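Local atomic coordinates of inositol polyphosphate multikinase alpha (Arabidopsis thaliana, PDB entry 4FRF), a protein that phosphorylates inositol phosphates with ATP, a kinase of broad substrate specificity that converts inositol 1,4,5-trisphosphate to inositol 1,3,4,5,6-pentakisphosphate. Residues 185-190 with 230-235; 78-83 with 214-219. All coordinates share one frame; numbering follows the deposited sequence.

Interaction 1: 185-190 with 230-235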
loop_
_atom_site.group_PDB
_atom_site.type_symbol
_atom_site.label_atom_id
_atom_site.label_comp_id
_atom_site.label_asym_id
_atom_site.label_seq_id
_atom_site.Cartn_x
_atom_site.Cartn_y
_atom_site.Cartn_z
ATOM N N HIS A 185 15.725 -8.436 16.551
ATOM C CA HIS A 185 16.448 -8.351 15.282
ATOM C C HIS A 185 15.820 -9.248 14.240
ATOM O O HIS A 185 16.355 -9.408 13.153
ATOM C CB HIS A 185 17.911 -8.731 15.469
ATOM C CG HIS A 185 18.695 -7.750 16.283
ATOM N ND1 HIS A 185 18.320 -7.372 17.559
ATOM C CD2 HIS A 185 19.869 -7.119 16.033
ATOM C CE1 HIS A 185 19.219 -6.535 18.048
ATOM N NE2 HIS A 185 20.173 -6.372 17.146
ATOM N N GLY A 186 14.676 -9.825 14.575
ATOM C CA GLY A 186 14.035 -10.796 13.713
ATOM C C GLY A 186 13.507 -10.214 12.416
ATOM O O GLY A 186 13.730 -9.039 12.092
ATOM N N ILE A 187 12.771 -11.027 11.683
ATOM C CA ILE A 187 12.250 -10.604 10.424
ATOM C C ILE A 187 11.218 -9.485 10.586
ATOM O O ILE A 187 11.137 -8.575 9.748
ATOM C CB ILE A 187 11.670 -11.787 9.667
ATOM C CG1 ILE A 187 12.795 -12.769 9.340
ATOM C CG2 ILE A 187 10.925 -11.314 8.403
ATOM C CD1 ILE A 187 12.630 -13.499 8.038
ATOM N N LEU A 188 10.468 -9.512 11.683
ATOM C CA LEU A 188 9.415 -8.520 11.858
ATOM C C LEU A 188 10.042 -7.131 11.942
ATOM O O LEU A 188 9.740 -6.249 11.132
ATOM C CB LEU A 188 8.545 -8.810 13.093
ATOM C CG LEU A 188 7.303 -7.906 13.158
ATOM C CD1 LEU A 188 6.491 -8.060 11.899
ATOM C CD2 LEU A 188 6.428 -8.147 14.414
ATOM N N THR A 189 10.982 -6.977 12.871
ATOM C CA THR A 189 11.728 -5.742 13.005
ATOM C C THR A 189 12.291 -5.320 11.658
ATOM O O THR A 189 12.198 -4.165 11.270
ATOM C CB THR A 189 12.894 -5.913 13.969
ATOM O OG1 THR A 189 12.401 -6.340 15.244
ATOM C CG2 THR A 189 13.661 -4.607 14.128
ATOM N N GLN A 190 12.911 -6.263 10.958
ATOM C CA GLN A 190 13.520 -5.966 9.674
ATOM C C GLN A 190 12.459 -5.504 8.675
ATOM O O GLN A 190 12.601 -4.448 8.062
ATOM C CB GLN A 190 14.323 -7.176 9.147
ATOM C CG GLN A 190 15.568 -7.475 9.970
ATOM C CD GLN A 190 16.292 -8.773 9.561
ATOM O OE1 GLN A 190 16.442 -9.080 8.369
ATOM N NE2 GLN A 190 16.799 -9.500 10.556
ATOM N N PRO A 230 18.220 -14.714 11.474
ATOM C CA PRO A 230 17.260 -14.476 10.387
ATOM C C PRO A 230 17.597 -13.230 9.590
ATOM O O PRO A 230 18.048 -12.248 10.159
ATOM C CB PRO A 230 15.949 -14.258 11.132
ATOM C CG PRO A 230 16.363 -13.722 12.446
ATOM C CD PRO A 230 17.654 -14.370 12.790
ATOM N N GLN A 231 17.334 -13.249 8.288
ATOM C CA GLN A 231 17.631 -12.086 7.470
ATOM C C GLN A 231 16.712 -11.841 6.291
ATOM O O GLN A 231 16.307 -12.775 5.594
ATOM C CB GLN A 231 19.082 -12.097 7.018
ATOM C CG GLN A 231 19.919 -11.122 7.789
ATOM C CD GLN A 231 21.395 -11.315 7.587
ATOM O OE1 GLN A 231 21.836 -12.187 6.823
ATOM N NE2 GLN A 231 22.185 -10.524 8.303
ATOM N N VAL A 232 16.465 -10.555 6.032
ATOM C CA VAL A 232 15.608 -10.108 4.945
ATOM C C VAL A 232 16.430 -9.433 3.853
ATOM O O VAL A 232 17.415 -8.751 4.139
ATOM C CB VAL A 232 14.562 -9.090 5.451
ATOM C CG1 VAL A 232 13.737 -8.559 4.301
ATOM C CG2 VAL A 232 13.674 -9.721 6.488
ATOM N N LYS A 233 16.009 -9.606 2.605
ATOM C CA LYS A 233 16.659 -8.953 1.475
ATOM C C LYS A 233 15.724 -8.883 0.272
ATOM O O LYS A 233 14.754 -9.630 0.179
ATOM C CB LYS A 233 17.971 -9.660 1.105
ATOM C CG LYS A 233 19.067 -9.483 2.158
ATOM C CD LYS A 233 20.471 -9.479 1.553
ATOM C CE LYS A 233 21.483 -8.730 2.455
ATOM N NZ LYS A 233 21.393 -9.091 3.912
ATOM N N LEU A 234 15.977 -7.923 -0.603
ATOM C CA LEU A 234 15.209 -7.769 -1.808
ATOM C C LEU A 234 16.042 -8.264 -2.952
ATOM O O LEU A 234 17.230 -8.010 -2.994
ATOM C CB LEU A 234 14.899 -6.299 -2.035
ATOM C CG LEU A 234 13.639 -5.718 -1.424
ATOM C CD1 LEU A 234 13.629 -5.928 0.079
ATOM C CD2 LEU A 234 13.554 -4.249 -1.776
ATOM N N VAL A 235 15.400 -8.885 -3.930
ATOM C CA VAL A 235 16.108 -9.415 -5.080
ATOM C C VAL A 235 15.383 -9.111 -6.384
ATOM O O VAL A 235 14.297 -8.575 -6.375
ATOM C CB VAL A 235 16.342 -10.944 -4.949
ATOM C CG1 VAL A 235 17.089 -11.266 -3.663
ATOM C CG2 VAL A 235 15.034 -11.694 -5.005
#
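The first turn of helix 187-200 docks against the beginning of edge strand 231-235, and the side-chain amide of Q190 joins them by bonding to P230 and V232. Its OE1 accepts the backbone N-H of V232 at 2.8 Å between V232 N and Q190 OE1; the donor lies nearly on the line of the amide C=O, although the angle at the hydrogen is bent to 134°. On the other branch, NE2 gives a straighter bond to P230 O, 3.0 Å from Q190 NE2 to P230 O, reaching that oxygen from above its carbonyl plane. The same NE2 also donates to H185 O, just ahead of the N-cap residue G186, at 2.6 Å between Q190 NE2 and H185 O. Both acceptors lie close to the amide plane, so the three bonds fix the rotation of the flat group. Q190 CG stands anti to its own carbonyl carbon (chi1 -68°), and the extended chain beyond carries the amide across to the strand. A leucine here would probably leave V232 N, P230 O and H185 O without these partners. I187 adds apolar contacts beside the bonded pair: I187 CG1 meets P230 CB at 3.9 Å, while I187 CG2 lies 3.7 Å from V232 CG2. The pyrrolidine ring also brings P230 CG against G186 CA. The V232 side chain also touches L191 and L194 of the same helix. Such helix-on-sheet packing, with a glutamine amide bridging to the backbone of an edge strand, joins a helix to the antiparallel sheet of the inositol phosphate kinase fold, described as ATP-grasp.

Interaction 2: 78-83 with 214-219; sequences AEYTKP and VYENES
Hydrogen bonds from the backbone of T81 and K82 converge on the carboxylate of E216. T81 N donates to OE1 on its syn side, 3.1 Å from T81 N to E216 OE1, and makes a weak second bond to OE2. K82 N reaches that other oxygen at 2.8 Å from K82 N to E216 OE2. With CG anti to the backbone N (chi1 -169°) and a bend at chi2, the E216 chain turns its carboxylate toward the backbone of the loop. In return K82 O takes two donors from N217: the backbone N, 2.8 Å from N217 N to K82 O, and the side-chain amide from above the carbonyl plane, 2.9 Å from N217 ND2 to K82 O. The Y80 hydroxyl is within hydrogen-bonding distance of R229 O.

The bonds to E216 and N217 hold the 78-83 loop where it enters strand 83-90, which runs antiparallel to strand 209-216 in the five-stranded sheet; P83 and E216 form a non-hydrogen-bonded pair. Beside that pair, P83 CA makes a CA-H...O contact with Y215 O, 3.1 Å between P83 CA and Y215 O.

Apolar contact centres on V214. Its CG2 makes a CH-pi contact over the middle of the Y80 ring, 4.0 Å from V214 CG2 to the Y80 centroid, and also touches P83 CB at 3.8 Å from V214 CG2.

Set apart from these, the aliphatic chain of K82 and T81 CG2 pass E218 OE1, without a salt bridge.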
loop_
_atom_site.group_PDB
_atom_site.type_symbol
_atom_site.label_atom_id
_atom_site.label_comp_id
_atom_site.label_asym_id
_atom_site.label_seq_id
_atom_site.Cartn_x
_atom_site.Cartn_y
_atom_site.Cartn_z
ATOM N N ALA A 78 26.086 -17.666 1.485
ATOM C CA ALA A 78 27.439 -18.049 1.848
ATOM C C ALA A 78 27.597 -18.224 3.356
ATOM O O ALA A 78 28.293 -19.117 3.811
ATOM C CB ALA A 78 28.418 -17.023 1.337
ATOM N N GLU A 79 26.925 -17.380 4.127
ATOM C CA GLU A 79 27.105 -17.360 5.579
ATOM C C GLU A 79 26.247 -18.398 6.309
ATOM O O GLU A 79 26.138 -18.360 7.555
ATOM C CB GLU A 79 26.775 -15.965 6.136
ATOM C CG GLU A 79 27.596 -14.827 5.535
ATOM C CD GLU A 79 26.812 -13.512 5.492
ATOM O OE1 GLU A 79 26.200 -13.147 6.524
ATOM O OE2 GLU A 79 26.810 -12.853 4.425
ATOM N N TYR A 80 25.575 -19.270 5.552
ATOM C CA TYR A 80 24.629 -20.188 6.179
ATOM C C TYR A 80 25.006 -21.629 5.953
ATOM O O TYR A 80 25.338 -22.024 4.834
ATOM C CB TYR A 80 23.197 -19.921 5.708
ATOM C CG TYR A 80 22.610 -18.619 6.231
ATOM C CD1 TYR A 80 21.947 -18.568 7.460
ATOM C CD2 TYR A 80 22.729 -17.441 5.496
ATOM C CE1 TYR A 80 21.429 -17.377 7.938
ATOM C CE2 TYR A 80 22.206 -16.253 5.963
ATOM C CZ TYR A 80 21.554 -16.226 7.175
ATOM O OH TYR A 80 21.047 -15.037 7.625
ATOM N N THR A 81 24.979 -22.409 7.030
ATOM C CA THR A 81 25.367 -23.814 6.975
ATOM C C THR A 81 24.202 -24.652 6.485
ATOM O O THR A 81 24.309 -25.353 5.443
ATOM C CB THR A 81 25.807 -24.332 8.364
ATOM O OG1 THR A 81 27.109 -23.763 8.714
ATOM C CG2 THR A 81 25.923 -25.847 8.317
ATOM N N LYS A 82 23.091 -24.585 7.259
ATOM C CA LYS A 82 21.871 -25.260 6.873
ATOM C C LYS A 82 20.740 -24.250 6.917
ATOM O O LYS A 82 20.134 -24.025 7.969
ATOM C CB LYS A 82 21.585 -26.434 7.808
ATOM C CG LYS A 82 22.544 -27.567 7.631
ATOM C CD LYS A 82 22.326 -28.695 8.643
ATOM C CE LYS A 82 23.482 -29.727 8.592
ATOM N NZ LYS A 82 23.983 -29.966 7.195
ATOM N N PRO A 83 20.485 -23.593 5.782
ATOM C CA PRO A 83 19.482 -22.549 5.754
ATOM C C PRO A 83 18.180 -23.016 5.145
ATOM O O PRO A 83 18.190 -23.673 4.109
ATOM C CB PRO A 83 20.118 -21.501 4.848
ATOM C CG PRO A 83 20.955 -22.300 3.880
ATOM C CD PRO A 83 21.336 -23.583 4.577
ATOM N N VAL A 214 15.603 -15.775 4.999
ATOM C CA VAL A 214 16.464 -16.926 5.245
ATOM C C VAL A 214 16.867 -17.002 6.705
ATOM O O VAL A 214 16.818 -15.999 7.422
ATOM C CB VAL A 214 17.741 -16.922 4.341
ATOM C CG1 VAL A 214 18.457 -15.593 4.406
ATOM C CG2 VAL A 214 18.669 -18.019 4.760
ATOM N N TYR A 215 17.227 -18.204 7.156
ATOM C CA TYR A 215 17.725 -18.374 8.519
ATOM C C TYR A 215 18.524 -19.671 8.754
ATOM O O TYR A 215 18.621 -20.526 7.872
ATOM C CB TYR A 215 16.597 -18.203 9.547
ATOM C CG TYR A 215 15.563 -19.309 9.568
ATOM C CD1 TYR A 215 15.718 -20.411 10.413
ATOM C CD2 TYR A 215 14.372 -19.192 8.841
ATOM C CE1 TYR A 215 14.749 -21.397 10.490
ATOM C CE2 TYR A 215 13.398 -20.183 8.905
ATOM C CZ TYR A 215 13.602 -21.289 9.729
ATOM O OH TYR A 215 12.643 -22.271 9.815
ATOM N N GLU A 216 19.127 -19.775 9.940
ATOM C CA GLU A 216 20.063 -20.853 10.240
ATOM C C GLU A 216 19.383 -21.964 11.028
ATOM O O GLU A 216 18.936 -21.753 12.146
ATOM C CB GLU A 216 21.244 -20.302 11.075
ATOM C CG GLU A 216 22.413 -21.378 11.164
ATOM C CD GLU A 216 23.104 -21.510 9.741
ATOM O OE1 GLU A 216 23.708 -20.604 9.236
ATOM O OE2 GLU A 216 22.946 -22.567 9.148
ATOM N N ASN A 217 19.433 -23.183 10.492
ATOM C CA ASN A 217 18.925 -24.336 11.235
ATOM C C ASN A 217 19.921 -24.932 12.236
ATOM O O ASN A 217 19.515 -25.439 13.281
ATOM C CB ASN A 217 18.396 -25.404 10.282
ATOM C CG ASN A 217 17.134 -24.959 9.561
ATOM O OD1 ASN A 217 16.033 -25.071 10.098
ATOM N ND2 ASN A 217 17.292 -24.437 8.341
ATOM N N GLU A 218 21.217 -24.781 11.961
ATOM C CA GLU A 218 22.260 -25.399 12.803
ATOM C C GLU A 218 21.932 -25.385 14.315
ATOM O O GLU A 218 21.927 -24.322 14.967
ATOM C CB GLU A 218 23.641 -24.789 12.521
ATOM C CG GLU A 218 24.811 -25.740 12.774
ATOM C CD GLU A 218 24.901 -26.889 11.750
ATOM O OE1 GLU A 218 24.122 -26.880 10.767
ATOM O OE2 GLU A 218 25.765 -27.798 11.933
ATOM N N SER A 219 21.705 -26.584 14.864
ATOM C CA SER A 219 21.078 -26.739 16.180
ATOM C C SER A 219 19.890 -25.807 16.321
ATOM O O SER A 219 19.877 -24.955 17.203
ATOM C CB SER A 219 22.085 -26.495 17.310
ATOM O OG SER A 219 22.922 -27.645 17.531
#

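In the fold
The centres of interactions 1 and 2 lie about 14 Å apart, and both reach the five-stranded antiparallel sheet, in which strands 209-216 and 231-235 are neighbours. Along the chain the segments alternate, 78-83, 185-190, 214-219 and 230-235, so the two contacts cross in sequence. They meet directly: Q231 N probably bonds to V214 O, Q231 OE1 probably to Y80 OH, and P230 packs on Y215. Interaction 2 joins the loop leading into strand 83-90 to the end of strand 209-216, whereas interaction 1 brings helix 187-200 onto the neighbouring edge strand. Together they connect the loop before strand 83-90, two neighbouring strands and helix 187-200 within the kinase fold.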